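PDB 4ER8: REP-associated tyrosine transposase, which binds hairpin DNA of repetitive extragenic palindromes and cleaves and recombines the mosaic elements built from them, acting as a single-strand-specific endonuclease. Local coordinates for residues H101-R104 against D108-H111; V113-I118 against A159-I164; N51-V54 against H59-C62. All coordinates share one frame; numbering follows the deposited sequence.

Following the chain from its N terminus, contact 3 closes first: strand 49-55 turns back on strand 59-65, making the hairpin that carries two nickel ligands. Contact 1 comes next, closing the short connection by which strand 99-102 passes into helix 106-122. Contact 2 spans much more sequence, joining the same helix to the C-terminal loop that supplies E161. The three run in series, none nested in or crossing another. They nevertheless meet in space: Y109 of contact 1 reaches N51 of contact 3, and the nickel gathers residues of contacts 2 and 3. Sheet, helix, C-terminal loop and DNA are thereby tied together.

Contact 1 (H101-R104 against D108-H111); sequences HAIR and DYRH. With nucleotides of chain B.
A histidine-carboxylate hydrogen bond, reinforced by a salt bridge, joins H101 of strand 99-102 and R104 in the loop that follows to D108 near the start of helix 106-122, on the protein surface where DNA is read. H101 illustrates how one ring can couple base recognition to the fold. Its NE2 donates to D108 OD2 over 3.0 Å in a nearly linear bond (173°), with the oxygen close to the plane of the imidazole and the carboxylate turned almost at right angles to it. Its ND1 donates to O4 of DT2 of chain B at 2.7 Å. With both nitrogens giving hydrogens and a carboxylate behind it, the ring would probably favour the protonated state. Next along the strand, the backbone A102 N binds O6 of DG1 of chain B at 2.9 Å, so two adjacent residues read two adjacent bases. R104, its chain bent at chi2 (69°) and chi3 (82°), curls back until NH1 lies 3.4 Å from D108 OD2; one carboxylate oxygen thus faces two basic groups. Beside this polar centre, I103 CG2 packs 3.8 Å from Y109 CB. The Y109 hydroxyl goes elsewhere, to N51 of strand 49-55, while the ring of H112, further along helix 106-122, meets that of H101. Backbone bonds from H101 to F15 and from I103 to T13 fasten this edge strand to strand 13-19.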
# COMPACT_ATOMS: atom_id res chain seq x y z
N HIS A 101 -9.19 2.70 -4.85
CA HIS A 101 -10.00 2.00 -5.82
C HIS A 101 -10.65 0.77 -5.21
O HIS A 101 -9.98 -0.11 -4.61
CB HIS A 101 -9.19 1.64 -7.06
CG HIS A 101 -9.84 0.59 -7.92
ND1 HIS A 101 -10.81 0.89 -8.85
CD2 HIS A 101 -9.68 -0.76 -7.96
CE1 HIS A 101 -11.22 -0.23 -9.43
NE2 HIS A 101 -10.54 -1.24 -8.92
N ALA A 102 -11.97 0.72 -5.38
CA ALA A 102 -12.79 -0.33 -4.81
C ALA A 102 -12.70 -1.60 -5.65
O ALA A 102 -13.01 -1.57 -6.87
CB ALA A 102 -14.19 0.14 -4.77
N ILE A 103 -12.35 -2.72 -4.99
CA ILE A 103 -12.33 -4.02 -5.66
C ILE A 103 -13.63 -4.81 -5.51
O ILE A 103 -13.96 -5.30 -4.43
CB ILE A 103 -11.20 -4.87 -5.16
CG1 ILE A 103 -9.90 -4.26 -5.62
CG2 ILE A 103 -11.34 -6.29 -5.71
CD1 ILE A 103 -8.78 -4.64 -4.80
N ARG A 104 -14.33 -4.97 -6.63
CA ARG A 104 -15.67 -5.56 -6.65
C ARG A 104 -15.72 -7.07 -6.98
O ARG A 104 -16.78 -7.67 -6.80
CB ARG A 104 -16.55 -4.78 -7.65
CG ARG A 104 -16.87 -3.31 -7.28
CD ARG A 104 -15.62 -2.30 -7.34
NE ARG A 104 -15.22 -1.74 -8.66
CZ ARG A 104 -14.44 -2.35 -9.57
NH1 ARG A 104 -13.92 -3.58 -9.36
NH2 ARG A 104 -14.17 -1.72 -10.72
N ASP A 108 -10.15 -8.81 -10.39
CA ASP A 108 -9.58 -7.52 -10.11
C ASP A 108 -8.70 -7.55 -8.88
O ASP A 108 -7.64 -6.91 -8.85
CB ASP A 108 -10.64 -6.44 -9.98
CG ASP A 108 -10.10 -5.08 -10.35
OD1 ASP A 108 -9.20 -5.01 -11.22
OD2 ASP A 108 -10.58 -4.06 -9.79
N TYR A 109 -9.12 -8.35 -7.89
CA TYR A 109 -8.39 -8.48 -6.64
C TYR A 109 -7.01 -9.04 -6.88
O TYR A 109 -6.00 -8.44 -6.47
CB TYR A 109 -9.14 -9.39 -5.69
CG TYR A 109 -8.41 -9.72 -4.40
CD1 TYR A 109 -8.31 -8.80 -3.37
CD2 TYR A 109 -7.89 -10.99 -4.20
CE1 TYR A 109 -7.66 -9.12 -2.17
CE2 TYR A 109 -7.24 -11.33 -3.02
CZ TYR A 109 -7.15 -10.39 -2.01
OH TYR A 109 -6.52 -10.73 -0.84
N ARG A 110 -6.97 -10.19 -7.53
CA ARG A 110 -5.70 -10.78 -7.94
C ARG A 110 -4.84 -9.87 -8.82
O ARG A 110 -3.62 -9.83 -8.60
CB ARG A 110 -5.91 -12.11 -8.62
CG ARG A 110 -6.31 -13.20 -7.67
CD ARG A 110 -7.16 -14.19 -8.42
NE ARG A 110 -7.66 -15.30 -7.60
CZ ARG A 110 -8.03 -16.47 -8.11
NH1 ARG A 110 -7.95 -16.67 -9.42
NH2 ARG A 110 -8.47 -17.43 -7.31
N HIS A 111 -5.41 -9.15 -9.79
CA HIS A 111 -4.57 -8.26 -10.61
C HIS A 111 -3.91 -7.26 -9.68
O HIS A 111 -2.75 -6.90 -9.85
CB HIS A 111 -5.31 -7.54 -11.75
CG HIS A 111 -5.70 -8.43 -12.89
ND1 HIS A 111 -6.72 -8.12 -13.78
CD2 HIS A 111 -5.22 -9.65 -13.29
CE1 HIS A 111 -6.84 -9.09 -14.68
NE2 HIS A 111 -5.95 -10.04 -14.39
O5' DG B 1 -16.44 4.40 -13.79
C5' DG B 1 -16.84 5.79 -14.00
C4' DG B 1 -16.45 6.73 -12.88
O4' DG B 1 -16.77 6.14 -11.55
C3' DG B 1 -14.96 7.04 -12.82
O3' DG B 1 -14.59 7.96 -13.81
C2' DG B 1 -14.90 7.60 -11.39
C1' DG B 1 -15.84 6.66 -10.62
N9 DG B 1 -15.25 5.46 -10.10
C8 DG B 1 -15.26 4.23 -10.74
N7 DG B 1 -14.63 3.29 -10.03
C5 DG B 1 -14.21 3.92 -8.85
C6 DG B 1 -13.54 3.39 -7.73
O6 DG B 1 -13.16 2.21 -7.59
N1 DG B 1 -13.29 4.35 -6.72
C2 DG B 1 -13.69 5.66 -6.86
N2 DG B 1 -13.37 6.46 -5.84
N3 DG B 1 -14.34 6.18 -7.92
C4 DG B 1 -14.57 5.26 -8.89
P DT B 2 -13.04 8.38 -14.10
OP1 DT B 2 -13.03 9.44 -15.15
OP2 DT B 2 -12.22 7.17 -14.31
O5' DT B 2 -12.59 9.09 -12.76
C5' DT B 2 -12.84 10.45 -12.49
C4' DT B 2 -12.14 10.71 -11.16
O4' DT B 2 -12.32 9.51 -10.36
C3' DT B 2 -10.62 10.93 -11.26
O3' DT B 2 -10.27 11.78 -10.24
C2' DT B 2 -10.09 9.57 -10.88
C1' DT B 2 -11.09 9.09 -9.84
N1 DT B 2 -11.03 7.61 -9.59
C2 DT B 2 -10.71 7.13 -8.33
O2 DT B 2 -10.50 7.82 -7.36
N3 DT B 2 -10.65 5.77 -8.19
C4 DT B 2 -10.84 4.81 -9.16
O4 DT B 2 -10.73 3.59 -8.93
C5 DT B 2 -11.16 5.35 -10.47
C7 DT B 2 -11.42 4.38 -11.63
C6 DT B 2 -11.24 6.70 -10.61

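Contact 2 (V113-I118 against A159-I164); sequences VDYIYI and AGERII. With NI (nickel (II) ion), chain C; nucleotides of chain B.
With CG opposite the backbone N (chi1 -173°), the Y115 ring leaves helix 106-122, and a bend at chi2 of E161 (-83°) folds its carboxylate back to meet the phenol from the opposite direction. The meeting point is the metal site of an HUH nuclease, a placement consistent with the nucleophilic tyrosine of HUH transposases. Y115 OH donates to E161 OE2 at 2.9 Å, and OE2 accepts with its anti lone pair, turned away from OE1; ring and carboxylate planes stand 42° apart. Both oxygens of the same carboxylate bind the nickel, E161 OE1 at 2.3 Å and E161 OE2 at 2.1 Å, and H59, H61, N119 and H123 complete its shell. OE2 serves metal and phenol at once; the two metal bonds hold the carboxylate, and the phenol probably steadies it further. A159 CB touches the ring 4.0 Å from Y115 CZ, and the F157 ring meets it too. A phenylalanine in place of Y115 would probably keep this packing but leave E161 OE2 without its phenolic donor and the metal site without a hydroxyl beside it. Beyond the glutamate, the loop turns its carbonyls to the bases, consistent with guide-sequence recognition. G160 O accepts from N6 of DA3 of chain B and from N2 of DG4 of chain B, the latter at 2.8 Å, while E161 O takes N1 of DG4 of chain B at 2.6 Å.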
# COMPACT_ATOMS: atom_id res chain seq x y z
N VAL A 113 -3.38 -7.68 -6.36
CA VAL A 113 -2.39 -8.24 -5.42
C VAL A 113 -1.06 -8.44 -6.18
O VAL A 113 0.01 -8.11 -5.67
CB VAL A 113 -2.80 -9.58 -4.75
CG1 VAL A 113 -1.62 -10.14 -3.99
CG2 VAL A 113 -4.03 -9.48 -3.80
N ASP A 114 -1.13 -8.98 -7.40
CA ASP A 114 0.01 -9.23 -8.24
C ASP A 114 0.72 -7.89 -8.43
O ASP A 114 1.96 -7.77 -8.24
CB ASP A 114 -0.45 -9.71 -9.62
CG ASP A 114 -1.01 -11.15 -9.64
OD1 ASP A 114 -0.96 -11.94 -8.66
OD2 ASP A 114 -1.51 -11.49 -10.73
N TYR A 115 -0.07 -6.88 -8.82
CA TYR A 115 0.47 -5.58 -9.09
C TYR A 115 1.28 -5.13 -7.88
O TYR A 115 2.34 -4.50 -8.02
CB TYR A 115 -0.64 -4.58 -9.29
CG TYR A 115 -0.08 -3.25 -9.74
CD1 TYR A 115 -0.02 -2.91 -11.09
CD2 TYR A 115 0.42 -2.34 -8.81
CE1 TYR A 115 0.47 -1.67 -11.50
CE2 TYR A 115 0.92 -1.08 -9.22
CZ TYR A 115 0.94 -0.77 -10.56
OH TYR A 115 1.49 0.44 -10.96
N ILE A 116 0.76 -5.44 -6.69
CA ILE A 116 1.47 -5.01 -5.54
C ILE A 116 2.84 -5.69 -5.48
O ILE A 116 3.85 -4.99 -5.42
CB ILE A 116 0.66 -5.18 -4.27
CG1 ILE A 116 -0.34 -4.02 -4.18
CG2 ILE A 116 1.62 -5.23 -3.08
CD1 ILE A 116 -1.60 -4.31 -3.46
N TYR A 117 2.86 -7.03 -5.54
CA TYR A 117 4.09 -7.78 -5.38
C TYR A 117 5.07 -7.59 -6.54
O TYR A 117 6.28 -7.70 -6.34
CB TYR A 117 3.84 -9.28 -5.07
CG TYR A 117 3.03 -9.49 -3.79
CD1 TYR A 117 2.02 -10.47 -3.72
CD2 TYR A 117 3.25 -8.69 -2.66
CE1 TYR A 117 1.25 -10.62 -2.54
CE2 TYR A 117 2.51 -8.85 -1.50
CZ TYR A 117 1.51 -9.80 -1.45
OH TYR A 117 0.78 -9.93 -0.27
N ILE A 118 4.57 -7.31 -7.74
CA ILE A 118 5.43 -7.01 -8.88
C ILE A 118 6.04 -5.63 -8.82
O ILE A 118 7.01 -5.32 -9.51
CB ILE A 118 4.65 -7.12 -10.18
CG1 ILE A 118 4.57 -8.58 -10.60
CG2 ILE A 118 5.31 -6.36 -11.30
CD1 ILE A 118 3.35 -8.86 -11.50
N ALA A 159 -3.15 3.60 -11.43
CA ALA A 159 -3.04 2.96 -10.13
C ALA A 159 -2.51 3.93 -9.05
O ALA A 159 -1.99 3.51 -8.01
CB ALA A 159 -2.09 1.79 -10.25
N GLY A 160 -2.61 5.22 -9.32
CA GLY A 160 -2.15 6.22 -8.38
C GLY A 160 -0.67 6.52 -8.38
O GLY A 160 -0.24 7.40 -7.63
N GLU A 161 0.13 5.81 -9.19
CA GLU A 161 1.58 6.14 -9.26
C GLU A 161 1.86 7.62 -9.58
O GLU A 161 1.11 8.29 -10.32
CB GLU A 161 2.34 5.25 -10.24
CG GLU A 161 2.15 3.72 -10.07
CD GLU A 161 3.03 3.09 -9.02
OE1 GLU A 161 3.64 3.80 -8.18
OE2 GLU A 161 3.13 1.84 -9.01
N ARG A 162 2.97 8.13 -9.02
CA ARG A 162 3.47 9.45 -9.36
C ARG A 162 3.78 9.54 -10.86
O ARG A 162 4.17 8.54 -11.48
CB ARG A 162 4.67 9.82 -8.49
CG ARG A 162 5.98 9.32 -8.95
CD ARG A 162 6.96 9.15 -7.76
NE ARG A 162 7.02 10.34 -6.95
CZ ARG A 162 7.26 10.36 -5.65
NH1 ARG A 162 7.47 9.24 -4.98
NH2 ARG A 162 7.28 11.52 -5.02
N ILE A 163 3.52 10.72 -11.42
CA ILE A 163 3.83 11.03 -12.82
C ILE A 163 5.31 10.76 -13.09
O ILE A 163 6.17 11.21 -12.33
CB ILE A 163 3.46 12.52 -13.17
CG1 ILE A 163 3.77 13.47 -12.00
CG2 ILE A 163 1.95 12.68 -13.42
CD1 ILE A 163 5.30 13.51 -11.43
N ILE A 164 5.61 10.00 -14.15
CA ILE A 164 7.01 9.74 -14.54
C ILE A 164 7.49 10.88 -15.44
O ILE A 164 7.11 10.98 -16.62
CB ILE A 164 7.31 8.30 -15.18
CG1 ILE A 164 6.33 7.93 -16.33
CG2 ILE A 164 7.33 7.20 -14.10
CD1 ILE A 164 6.91 6.95 -17.38
NI NI C . 4.41 1.82 -7.34
P DG B 4 -5.35 16.71 -8.99
OP1 DG B 4 -6.20 17.67 -8.26
OP2 DG B 4 -5.13 16.77 -10.45
O5' DG B 4 -3.94 16.82 -8.27
C5' DG B 4 -3.79 16.65 -6.89
C4' DG B 4 -2.33 16.34 -6.62
O4' DG B 4 -2.03 15.11 -7.33
C3' DG B 4 -1.30 17.36 -7.13
O3' DG B 4 -0.18 17.29 -6.29
C2' DG B 4 -0.92 16.81 -8.50
C1' DG B 4 -0.88 15.32 -8.18
N9 DG B 4 -1.00 14.40 -9.32
C8 DG B 4 -1.46 14.66 -10.58
N7 DG B 4 -1.48 13.64 -11.39
C5 DG B 4 -0.99 12.61 -10.60
C6 DG B 4 -0.78 11.22 -10.91
O6 DG B 4 -1.00 10.65 -12.01
N1 DG B 4 -0.28 10.47 -9.83
C2 DG B 4 -0.05 11.00 -8.60
N2 DG B 4 0.46 10.16 -7.70
N3 DG B 4 -0.23 12.29 -8.29
C4 DG B 4 -0.71 13.05 -9.33
P DA B 3 -9.50 13.14 -10.50
OP1 DA B 3 -9.72 14.02 -9.35
OP2 DA B 3 -10.04 13.66 -11.76
O5' DA B 3 -8.01 12.63 -10.79
C5' DA B 3 -7.22 12.00 -9.81
C4' DA B 3 -6.69 13.06 -8.84
O4' DA B 3 -5.93 12.43 -7.79
C3' DA B 3 -5.79 14.14 -9.40
O3' DA B 3 -5.95 15.23 -8.60
C2' DA B 3 -4.41 13.53 -9.19
C1' DA B 3 -4.60 12.87 -7.81
N9 DA B 3 -3.85 11.66 -7.47
C8 DA B 3 -3.48 10.62 -8.29
N7 DA B 3 -2.84 9.67 -7.65
C5 DA B 3 -2.78 10.11 -6.34
C6 DA B 3 -2.23 9.55 -5.16
N6 DA B 3 -1.58 8.35 -5.07
N1 DA B 3 -2.40 10.27 -4.03
C2 DA B 3 -3.04 11.43 -4.10
N3 DA B 3 -3.57 12.05 -5.14
C4 DA B 3 -3.42 11.32 -6.23

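Contact 3 (N51-V54 against H59-C62); sequences NAWV and HMHC. With NI (nickel (II) ion), chain C.
The HUH motif, two metal-binding histidines around a hydrophobic residue, lies on the second strand of a beta hairpin, where M60 and H61 meet W53 and V54 and H59 precedes them. H59 NE2 and H61 NE2 bind the nickel at 2.1 and 2.0 Å, while M60 between them turns to the indole of W53. The hairpin shows how a metal site can be built on antiparallel pairing: the N-to-C directions of the two short segments differ by 168°, with V54 and H61 a hydrogen-bonded pair and W53 and C62 a non-hydrogen-bonded one. V54 N donates to H61 O at 3.0 Å; the return bond, from H61 N to V54 O at 3.3 Å, is weak. At the other end N51 and A52 both face I63, a classic beta bulge.

On one face of the hairpin, W53 CG lies roughly anti to the backbone N (chi1 -157°), which lays the indole over the neighbouring strand. C62 slides beneath it, its CB 3.5 Å from the centroid of the five-membered ring in a CH-pi contact, and its SG 4.0 Å from that of the six-membered ring, a sulfur-aromatic contact over the face. M60 comes to the indole edge, a Met-aromatic contact in which W53 NE1 gives a weak hydrogen bond to M60 SD at 3.5 Å. On the other face V54 CG2 packs 3.8 Å from H61 CB. H61 keeps its second nitrogen for T17, a second-shell partner that would steady it as a ligand.

Strand 59-65 is inner, bonded on its far side to strand 13-19 through V18 and F16. W77 of helix 73-87 covers M60 and C62, whereas I116 of helix 106-122 packs on V54 and H61.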
# COMPACT_ATOMS: atom_id res chain seq x y z
N ASN A 51 -4.90 -7.30 3.21
CA ASN A 51 -4.87 -8.28 2.15
C ASN A 51 -3.47 -8.32 1.53
O ASN A 51 -2.90 -9.42 1.36
CB ASN A 51 -5.92 -7.97 1.10
CG ASN A 51 -7.31 -8.24 1.58
OD1 ASN A 51 -7.76 -9.37 1.57
ND2 ASN A 51 -8.03 -7.20 1.98
N ALA A 52 -2.92 -7.15 1.22
CA ALA A 52 -1.55 -7.07 0.77
C ALA A 52 -0.94 -5.67 0.92
O ALA A 52 -1.66 -4.68 1.00
CB ALA A 52 -1.42 -7.55 -0.66
N TRP A 53 0.39 -5.60 0.94
CA TRP A 53 1.03 -4.32 1.06
C TRP A 53 2.47 -4.40 0.53
O TRP A 53 3.14 -5.38 0.82
CB TRP A 53 1.00 -3.94 2.53
CG TRP A 53 1.11 -2.50 2.89
CD1 TRP A 53 2.00 -1.58 2.39
CD2 TRP A 53 0.35 -1.82 3.89
NE1 TRP A 53 1.80 -0.36 3.01
CE2 TRP A 53 0.80 -0.49 3.94
CE3 TRP A 53 -0.69 -2.21 4.76
CZ2 TRP A 53 0.25 0.45 4.82
CZ3 TRP A 53 -1.24 -1.28 5.62
CH2 TRP A 53 -0.78 0.04 5.65
N VAL A 54 2.91 -3.43 -0.28
CA VAL A 54 4.34 -3.17 -0.46
C VAL A 54 4.72 -1.80 0.08
O VAL A 54 3.94 -0.84 0.00
CB VAL A 54 4.79 -3.02 -1.91
CG1 VAL A 54 5.33 -4.28 -2.44
CG2 VAL A 54 3.71 -2.39 -2.77
N HIS A 59 7.07 5.40 -1.66
CA HIS A 59 5.61 5.28 -1.81
C HIS A 59 5.22 3.87 -1.49
O HIS A 59 6.09 3.00 -1.34
CB HIS A 59 5.16 5.66 -3.24
CG HIS A 59 5.36 4.59 -4.28
ND1 HIS A 59 6.61 4.21 -4.73
CD2 HIS A 59 4.47 3.89 -5.01
CE1 HIS A 59 6.47 3.31 -5.69
NE2 HIS A 59 5.18 3.08 -5.86
N MET A 60 3.93 3.62 -1.38
CA MET A 60 3.49 2.29 -1.07
C MET A 60 2.16 2.08 -1.73
O MET A 60 1.46 3.05 -2.04
CB MET A 60 3.42 2.09 0.45
CG MET A 60 2.41 2.90 1.24
SD MET A 60 2.88 3.02 3.04
CE MET A 60 1.64 4.12 3.62
N HIS A 61 1.82 0.82 -1.98
CA HIS A 61 0.54 0.41 -2.48
C HIS A 61 0.01 -0.65 -1.57
O HIS A 61 0.79 -1.47 -1.08
CB HIS A 61 0.70 -0.24 -3.83
CG HIS A 61 1.38 0.61 -4.84
ND1 HIS A 61 0.73 1.61 -5.54
CD2 HIS A 61 2.65 0.60 -5.31
CE1 HIS A 61 1.57 2.20 -6.37
NE2 HIS A 61 2.74 1.60 -6.26
N CYS A 62 -1.29 -0.70 -1.35
CA CYS A 62 -1.80 -1.80 -0.53
C CYS A 62 -3.29 -2.13 -0.73
O CYS A 62 -4.01 -1.38 -1.37
CB CYS A 62 -1.49 -1.51 0.93
SG CYS A 62 -2.45 -0.15 1.51
NI NI C . 4.41 1.82 -7.34